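Local coordinates for hypothetical zinc-type alcohol dehydrogenase-like protein in PRE5-FET4 intergenic region (Saccharomyces cerevisiae, PDB 1PIW), which catalyses the NADPH-dependent reduction of a broad range of aromatic and aliphatic aldehydes to alcohols as a zinc-containing, medium-chain alcohol dehydrogenase, at residues Tyr26-Phe31 / Tyr138-Glu143; His34-Lys39 / Val75-Lys80; Ile257-Met262 / Leu284-Tyr289. All coordinates share one frame; numbering follows the deposited sequence.

Contact 1. Residues Tyr26-Phe31 / Tyr138-Glu143; sequences YDPKPF and YVRVHE
Arg140 reaches from its strand into the loop 26-31 and is held there by one hydrogen bond and by packing on the two faces of its guanidinium. Its NH1 donates to Lys29 O at 2.8 Å, a bond that lies in the guanidinium plane and meets the carbonyl almost head-on. Pro28 CB sits over one face of the guanidinium, 3.3 Å from NH1. Over the opposite face comes Phe31 CD1, 3.6 Å from NE, with ring and guanidinium 38° apart rather than stacked. Further back, the aliphatic part of Lys29 crosses that of Arg140, CG to CD at 3.6 Å. The arginine chain leaves CA with CG opposite N and bends at chi3 (-61°), which turns the head between proline and phenylalanine. In the next shell, NH2 forms a salt bridge with Asp37, and Lys29 NZ pairs with Asp35 besides bonding to Pro30 O. With an alanine here, Lys29 O would probably lose its donor and Asp37 its salt-bridge partner, and a gap would open between Pro28 and Phe31. The loop packs on strand 138-142, whose backbone pairs with strand 35-45, while Phe7 of strand 7-12 touches Pro28 and Arg140.

Contact 2. Residues His34-Lys39 / Val75-Lys80; sequences HDIDIK and VKLGPK
Asp37 faces both Val75 and Lys76 in a classic beta bulge, where strands 35-45 and 70-77 pair antiparallel within the sheet of the catalytic, GroES-like part of the enzyme. The two short segments run at 175° to one another, their axes 4.9 Å apart. Asp37 N donates to Lys76 O at 3.0 Å, nearly straight at the hydrogen. In return Asp37 O collects two amides: Val75 N binds it at 2.7 Å, whereas the bond from Lys76 N is long and weak. One carbonyl therefore serves two successive residues, and the extra residue sits on the 70-77 side.

One step along, Ile36 and Leu77 form a non-hydrogen-bonded pair. Their side chains lie side by side and point the same way, with Ile36 CD1 against Leu77 CD2 at 3.9 Å. Asp37 and Lys76 share the other face through their CB atoms. The Asp37 carboxylate is turned to Arg140, while the bent chain of Lys76 leads its amine away. Val75, the other bulge residue, packs CG1 on Asp37 CB, 3.8 Å away, and its CG2 lies near Lys39 CB.

Beyond the paired strands, Lys80 CB rests off-centre over the His34 ring, a CH-pi contact with 4.2 Å to the centroid. The imidazole is brought there by a chi1 of -60°, CG lying opposite the carbonyl carbon; its ring also meets that of His142. The antiparallel pairing of 35-45 with 70-77 is part of the GroES-like sheet of the catalytic domain, and the classic bulge is a feature of this pair.

Contact 3. Residues Ile257-Met262 / Leu284-Tyr289; sequences IDFNIM and LSLKPY
The ring of Phe259 lies between two aliphatic groups, with Leu284 CD1 over one face and Ile257 CG2 over the other, both offset toward the rim. The side chains of Phe259 and Leu284 cross at about a right angle, with Leu284 CD1 modelled over the ring as a CH-pi contact, though its spacing is doubtful. Leu284 gets there with CG opposite its backbone N (chi1 -178°). More weight falls on the base of the phenylalanine, where Phe259 CB packs on Leu286 CB at 3.5 Å; the Ser285 carbonyl lies oblique to the ring. Val249 and Leu254 also touch Phe259.

Next to this apolar cluster the amide of Asn260 turns toward the strand end. Its OD1 accepts from Lys287 N at 3.0 Å, with the donor almost in line with the side-chain carbonyl (170°). The methylene chain of Lys287 passes the same oxygen, CG at 3.6 Å. What positions Asn260 is an Asx turn: Asp258 OD1 accepts from Asn260 N at 2.8 Å, using its anti side, and takes a weaker bond from ND2 of the same residue. The carboxylate is thus likely to steady the amide that binds Lys287 N, just beyond the strand.

Residues 284-286 pair antiparallel with a strand of the second subunit, and Ser285 OG bonds to Ser285 OG of that subunit. Ile257, at the other end, touches the bound NADP. Apolar packing plus one hydrogen bond from a backbone N-H to the Asn260 side-chain carbonyl therefore implies a join between the cofactor-side loop and the dimer-forming strand that uses no charge pair.

In the fold
Contacts 1 and 2 work on one piece of sheet: strand 35-45 has strand 138-142 as one neighbour and strand 70-77 as another, and two salt bridges run from contact 1 to contact 2. Contact 1 is a surface affair of a charged head in a loop, whereas contact 2 is partly buried and rests on backbone pairing. Contact 3, also partly buried, lies about 42 Å and 46 Å from them, centre to centre, in the cofactor-binding part. There the chemistry is mostly aromatic and aliphatic, and, unlike the first two, its segment 284-289 meets the second subunit.

Contact 1. Residues Tyr26-Phe31 / Tyr138-Glu143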
# COMPACT_ATOMS: atom_id res chain seq x y z
N TYR A 26 16.02 -25.67 -31.67
CA TYR A 26 16.39 -26.03 -30.30
C TYR A 26 15.47 -27.12 -29.72
O TYR A 26 14.30 -27.25 -30.11
CB TYR A 26 16.40 -24.77 -29.41
CG TYR A 26 15.08 -24.06 -29.32
CD1 TYR A 26 14.14 -24.43 -28.35
CD2 TYR A 26 14.72 -23.08 -30.25
CE1 TYR A 26 12.88 -23.85 -28.32
CE2 TYR A 26 13.46 -22.49 -30.22
CZ TYR A 26 12.54 -22.88 -29.25
OH TYR A 26 11.28 -22.35 -29.23
N ASP A 27 16.01 -27.91 -28.80
CA ASP A 27 15.24 -28.97 -28.18
C ASP A 27 14.06 -28.43 -27.37
O ASP A 27 14.22 -27.49 -26.59
CB ASP A 27 16.16 -29.78 -27.26
CG ASP A 27 17.03 -30.76 -28.02
OD1 ASP A 27 18.11 -31.12 -27.50
OD2 ASP A 27 16.63 -31.18 -29.13
N PRO A 28 12.87 -29.01 -27.56
CA PRO A 28 11.71 -28.52 -26.81
C PRO A 28 11.93 -28.97 -25.38
O PRO A 28 12.85 -29.74 -25.11
CB PRO A 28 10.53 -29.28 -27.43
CG PRO A 28 11.04 -29.70 -28.76
CD PRO A 28 12.47 -30.06 -28.50
N LYS A 29 11.11 -28.51 -24.45
CA LYS A 29 11.29 -28.97 -23.08
C LYS A 29 10.70 -30.38 -23.01
O LYS A 29 9.90 -30.78 -23.86
CB LYS A 29 10.56 -28.06 -22.10
CG LYS A 29 9.06 -28.32 -21.96
CD LYS A 29 8.47 -27.48 -20.85
CE LYS A 29 7.11 -27.97 -20.42
NZ LYS A 29 7.21 -29.19 -19.60
N PRO A 30 11.11 -31.17 -22.01
CA PRO A 30 10.51 -32.49 -21.98
C PRO A 30 8.99 -32.33 -21.86
O PRO A 30 8.50 -31.43 -21.18
CB PRO A 30 11.15 -33.14 -20.76
CG PRO A 30 11.55 -31.97 -19.91
CD PRO A 30 12.07 -30.99 -20.91
N PHE A 31 8.25 -33.20 -22.54
CA PHE A 31 6.79 -33.16 -22.53
C PHE A 31 6.20 -33.86 -21.31
O PHE A 31 6.47 -35.03 -21.06
CB PHE A 31 6.26 -33.82 -23.81
CG PHE A 31 4.85 -33.45 -24.14
CD1 PHE A 31 4.52 -33.04 -25.42
CD2 PHE A 31 3.86 -33.50 -23.17
CE1 PHE A 31 3.22 -32.69 -25.75
CE2 PHE A 31 2.55 -33.15 -23.48
CZ PHE A 31 2.23 -32.74 -24.77
N TYR A 138 6.53 -23.11 -32.19
CA TYR A 138 5.79 -23.89 -31.20
C TYR A 138 6.20 -23.54 -29.78
O TYR A 138 7.33 -23.15 -29.51
CB TYR A 138 6.02 -25.39 -31.39
CG TYR A 138 5.57 -25.95 -32.70
CD1 TYR A 138 6.48 -26.17 -33.72
CD2 TYR A 138 4.23 -26.26 -32.93
CE1 TYR A 138 6.07 -26.67 -34.95
CE2 TYR A 138 3.81 -26.76 -34.16
CZ TYR A 138 4.73 -26.96 -35.17
OH TYR A 138 4.33 -27.43 -36.40
N VAL A 139 5.25 -23.71 -28.86
CA VAL A 139 5.52 -23.46 -27.46
C VAL A 139 4.90 -24.64 -26.72
O VAL A 139 3.82 -25.10 -27.09
CB VAL A 139 4.92 -22.13 -26.97
CG1 VAL A 139 3.41 -22.23 -26.89
CG2 VAL A 139 5.50 -21.76 -25.63
N ARG A 140 5.60 -25.13 -25.71
CA ARG A 140 5.13 -26.26 -24.91
C ARG A 140 4.78 -25.74 -23.54
O ARG A 140 5.66 -25.32 -22.79
CB ARG A 140 6.25 -27.30 -24.81
CG ARG A 140 5.93 -28.49 -23.94
CD ARG A 140 6.74 -29.70 -24.39
NE ARG A 140 6.41 -30.04 -25.77
CZ ARG A 140 7.17 -30.79 -26.54
NH1 ARG A 140 8.31 -31.28 -26.07
NH2 ARG A 140 6.79 -31.06 -27.78
N VAL A 141 3.49 -25.76 -23.22
CA VAL A 141 3.00 -25.22 -21.96
C VAL A 141 1.97 -26.07 -21.23
O VAL A 141 1.04 -26.58 -21.84
CB VAL A 141 2.38 -23.84 -22.19
CG1 VAL A 141 2.07 -23.17 -20.87
CG2 VAL A 141 3.30 -23.00 -23.03
N HIS A 142 2.13 -26.18 -19.91
CA HIS A 142 1.21 -26.92 -19.05
C HIS A 142 -0.19 -26.32 -19.30
O HIS A 142 -0.35 -25.10 -19.26
CB HIS A 142 1.65 -26.73 -17.60
CG HIS A 142 0.76 -27.37 -16.59
ND1 HIS A 142 -0.60 -27.15 -16.54
CD2 HIS A 142 1.05 -28.15 -15.51
CE1 HIS A 142 -1.11 -27.77 -15.49
NE2 HIS A 142 -0.13 -28.38 -14.84
N GLU A 143 -1.18 -27.17 -19.56
CA GLU A 143 -2.54 -26.72 -19.86
C GLU A 143 -3.16 -25.70 -18.93
O GLU A 143 -3.97 -24.89 -19.36
CB GLU A 143 -3.48 -27.91 -19.94
CG GLU A 143 -3.70 -28.58 -18.62
CD GLU A 143 -4.72 -29.69 -18.70
OE1 GLU A 143 -4.96 -30.35 -17.67
OE2 GLU A 143 -5.28 -29.92 -19.80

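Contact 2. Residues His34-Lys39 / Val75-Lys80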
# COMPACT_ATOMS: atom_id res chain seq x y z
N HIS A 34 0.54 -32.92 -18.34
CA HIS A 34 -0.45 -31.87 -18.55
C HIS A 34 -0.02 -30.85 -19.60
O HIS A 34 -0.83 -30.03 -20.03
CB HIS A 34 -0.74 -31.15 -17.23
CG HIS A 34 -1.26 -32.04 -16.15
ND1 HIS A 34 -2.57 -32.46 -16.09
CD2 HIS A 34 -0.64 -32.62 -15.09
CE1 HIS A 34 -2.73 -33.26 -15.05
NE2 HIS A 34 -1.57 -33.37 -14.43
N ASP A 35 1.24 -30.88 -20.01
CA ASP A 35 1.71 -29.93 -21.00
C ASP A 35 0.87 -30.01 -22.27
O ASP A 35 0.22 -31.02 -22.55
CB ASP A 35 3.18 -30.16 -21.36
CG ASP A 35 4.10 -30.04 -20.16
OD1 ASP A 35 3.80 -29.24 -19.25
OD2 ASP A 35 5.14 -30.72 -20.15
N ILE A 36 0.89 -28.93 -23.04
CA ILE A 36 0.16 -28.83 -24.30
C ILE A 36 1.07 -28.18 -25.33
O ILE A 36 1.84 -27.29 -25.00
CB ILE A 36 -1.10 -27.96 -24.14
CG1 ILE A 36 -2.14 -28.72 -23.34
CG2 ILE A 36 -1.64 -27.53 -25.49
CD1 ILE A 36 -3.42 -27.96 -23.15
N ASP A 37 0.99 -28.63 -26.57
CA ASP A 37 1.81 -28.04 -27.61
C ASP A 37 0.97 -27.12 -28.47
O ASP A 37 -0.09 -27.49 -28.97
CB ASP A 37 2.49 -29.11 -28.46
CG ASP A 37 3.83 -29.51 -27.90
OD1 ASP A 37 4.06 -29.25 -26.70
OD2 ASP A 37 4.66 -30.07 -28.63
N ILE A 38 1.46 -25.89 -28.61
CA ILE A 38 0.78 -24.88 -29.39
C ILE A 38 1.62 -24.42 -30.57
O ILE A 38 2.81 -24.11 -30.44
CB ILE A 38 0.45 -23.67 -28.48
CG1 ILE A 38 -0.50 -24.12 -27.37
CG2 ILE A 38 -0.18 -22.55 -29.30
CD1 ILE A 38 -0.38 -23.32 -26.12
N LYS A 39 1.01 -24.42 -31.75
CA LYS A 39 1.71 -23.93 -32.91
C LYS A 39 1.27 -22.47 -32.91
O LYS A 39 0.08 -22.16 -33.00
CB LYS A 39 1.23 -24.65 -34.17
CG LYS A 39 2.13 -24.37 -35.37
CD LYS A 39 1.66 -25.11 -36.60
CE LYS A 39 2.55 -24.77 -37.78
NZ LYS A 39 2.04 -25.35 -39.06
N VAL A 75 -2.00 -28.11 -30.82
CA VAL A 75 -1.53 -29.05 -31.82
C VAL A 75 -1.36 -30.46 -31.27
O VAL A 75 -1.24 -31.42 -32.03
CB VAL A 75 -0.20 -28.54 -32.40
CG1 VAL A 75 0.95 -29.43 -31.94
CG2 VAL A 75 -0.28 -28.46 -33.90
N LYS A 76 -1.36 -30.59 -29.95
CA LYS A 76 -1.18 -31.89 -29.32
C LYS A 76 -1.47 -31.75 -27.83
O LYS A 76 -1.09 -30.75 -27.22
CB LYS A 76 0.25 -32.38 -29.54
CG LYS A 76 0.57 -33.71 -28.90
CD LYS A 76 2.04 -34.07 -29.07
CE LYS A 76 2.39 -34.35 -30.53
NZ LYS A 76 3.83 -34.71 -30.72
N LEU A 77 -2.14 -32.73 -27.23
CA LEU A 77 -2.48 -32.67 -25.81
C LEU A 77 -1.75 -33.69 -24.94
O LEU A 77 -1.50 -34.82 -25.36
CB LEU A 77 -3.98 -32.85 -25.62
CG LEU A 77 -4.88 -31.88 -26.38
CD1 LEU A 77 -6.34 -32.25 -26.12
CD2 LEU A 77 -4.61 -30.46 -25.95
N GLY A 78 -1.43 -33.27 -23.71
CA GLY A 78 -0.74 -34.14 -22.78
C GLY A 78 -1.58 -35.30 -22.28
O GLY A 78 -2.81 -35.18 -22.21
N PRO A 79 -0.95 -36.43 -21.92
CA PRO A 79 -1.58 -37.65 -21.42
C PRO A 79 -2.70 -37.42 -20.41
O PRO A 79 -3.84 -37.79 -20.64
CB PRO A 79 -0.41 -38.40 -20.80
CG PRO A 79 0.70 -38.05 -21.70
CD PRO A 79 0.51 -36.56 -21.90
N LYS A 80 -2.35 -36.81 -19.29
CA LYS A 80 -3.32 -36.53 -18.25
C LYS A 80 -3.99 -35.18 -18.47
O LYS A 80 -4.30 -34.49 -17.50
CB LYS A 80 -2.65 -36.53 -16.87
CG LYS A 80 -2.04 -37.86 -16.41
CD LYS A 80 -1.37 -37.67 -15.04
CE LYS A 80 -0.59 -38.92 -14.57
NZ LYS A 80 0.31 -38.64 -13.40

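Contact 3. Residues Ile257-Met262 / Leu284-Tyr289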
# COMPACT_ATOMS: atom_id res chain seq x y z
N ILE A 257 10.11 9.31 -12.42
CA ILE A 257 8.86 9.11 -11.68
C ILE A 257 9.05 9.61 -10.25
O ILE A 257 9.86 9.06 -9.51
CB ILE A 257 8.45 7.62 -11.60
CG1 ILE A 257 8.41 6.98 -12.99
CG2 ILE A 257 7.10 7.51 -10.91
CD1 ILE A 257 7.20 7.34 -13.82
N ASP A 258 8.30 10.64 -9.87
CA ASP A 258 8.45 11.19 -8.53
C ASP A 258 7.50 10.61 -7.50
O ASP A 258 6.36 11.06 -7.34
CB ASP A 258 8.29 12.71 -8.56
CG ASP A 258 8.90 13.38 -7.36
OD1 ASP A 258 8.49 13.06 -6.22
OD2 ASP A 258 9.81 14.22 -7.54
N PHE A 259 7.97 9.60 -6.78
CA PHE A 259 7.15 8.97 -5.75
C PHE A 259 7.13 9.79 -4.45
O PHE A 259 6.89 9.24 -3.36
CB PHE A 259 7.67 7.56 -5.49
CG PHE A 259 7.46 6.63 -6.65
CD1 PHE A 259 6.20 6.11 -6.92
CD2 PHE A 259 8.53 6.26 -7.46
CE1 PHE A 259 6.01 5.25 -7.99
CE2 PHE A 259 8.35 5.40 -8.54
CZ PHE A 259 7.08 4.89 -8.80
N ASN A 260 7.38 11.09 -4.56
CA ASN A 260 7.38 11.99 -3.41
C ASN A 260 6.28 13.00 -3.64
O ASN A 260 5.98 13.83 -2.77
CB ASN A 260 8.70 12.75 -3.32
CG ASN A 260 9.90 11.84 -3.34
OD1 ASN A 260 10.08 11.02 -2.44
ND2 ASN A 260 10.73 11.98 -4.37
N ILE A 261 5.68 12.93 -4.82
CA ILE A 261 4.61 13.83 -5.20
C ILE A 261 3.33 13.04 -5.41
O ILE A 261 2.30 13.33 -4.81
CB ILE A 261 4.93 14.57 -6.52
CG1 ILE A 261 6.35 15.13 -6.45
CG2 ILE A 261 3.94 15.71 -6.75
CD1 ILE A 261 6.80 15.77 -7.74
N MET A 262 3.43 12.01 -6.24
CA MET A 262 2.28 11.19 -6.58
C MET A 262 1.24 11.01 -5.47
O MET A 262 0.03 11.16 -5.71
CB MET A 262 2.75 9.82 -7.06
CG MET A 262 1.76 9.16 -7.97
SD MET A 262 2.30 7.53 -8.40
CE MET A 262 3.59 7.83 -9.62
N LEU A 284 12.92 1.51 -5.92
CA LEU A 284 11.69 2.27 -5.86
C LEU A 284 11.92 3.20 -4.66
O LEU A 284 11.83 2.77 -3.50
CB LEU A 284 10.50 1.33 -5.63
CG LEU A 284 9.11 1.97 -5.59
CD1 LEU A 284 8.97 2.93 -6.75
CD2 LEU A 284 8.04 0.89 -5.65
N SER A 285 12.26 4.46 -4.94
CA SER A 285 12.56 5.41 -3.87
C SER A 285 11.53 6.52 -3.61
O SER A 285 10.94 7.09 -4.53
CB SER A 285 13.93 6.04 -4.12
OG SER A 285 14.94 5.06 -4.08
N LEU A 286 11.35 6.82 -2.32
CA LEU A 286 10.42 7.86 -1.88
C LEU A 286 10.54 8.12 -0.39
O LEU A 286 10.91 7.24 0.39
CB LEU A 286 8.98 7.45 -2.22
CG LEU A 286 8.46 6.07 -1.78
CD1 LEU A 286 8.34 5.99 -0.26
CD2 LEU A 286 7.11 5.83 -2.43
N LYS A 287 10.23 9.36 0.00
CA LYS A 287 10.26 9.78 1.40
C LYS A 287 8.91 9.36 1.95
O LYS A 287 7.89 9.99 1.66
CB LYS A 287 10.42 11.30 1.49
CG LYS A 287 11.65 11.84 0.75
CD LYS A 287 11.81 13.36 0.89
CE LYS A 287 10.64 14.13 0.27
NZ LYS A 287 10.79 15.61 0.42
N PRO A 288 8.88 8.27 2.74
CA PRO A 288 7.71 7.65 3.38
C PRO A 288 6.68 8.59 3.98
O PRO A 288 5.47 8.31 3.96
CB PRO A 288 8.34 6.74 4.43
CG PRO A 288 9.60 6.30 3.73
CD PRO A 288 10.12 7.61 3.18
N TYR A 289 7.15 9.70 4.53
CA TYR A 289 6.30 10.71 5.13
C TYR A 289 5.02 10.97 4.31
O TYR A 289 4.01 11.42 4.85
CB TYR A 289 7.10 12.01 5.26
CG TYR A 289 6.32 13.23 5.67
CD1 TYR A 289 5.73 13.31 6.93
CD2 TYR A 289 6.23 14.33 4.82
CE1 TYR A 289 5.06 14.46 7.33
CE2 TYR A 289 5.57 15.49 5.21
CZ TYR A 289 4.98 15.55 6.47
OH TYR A 289 4.34 16.71 6.87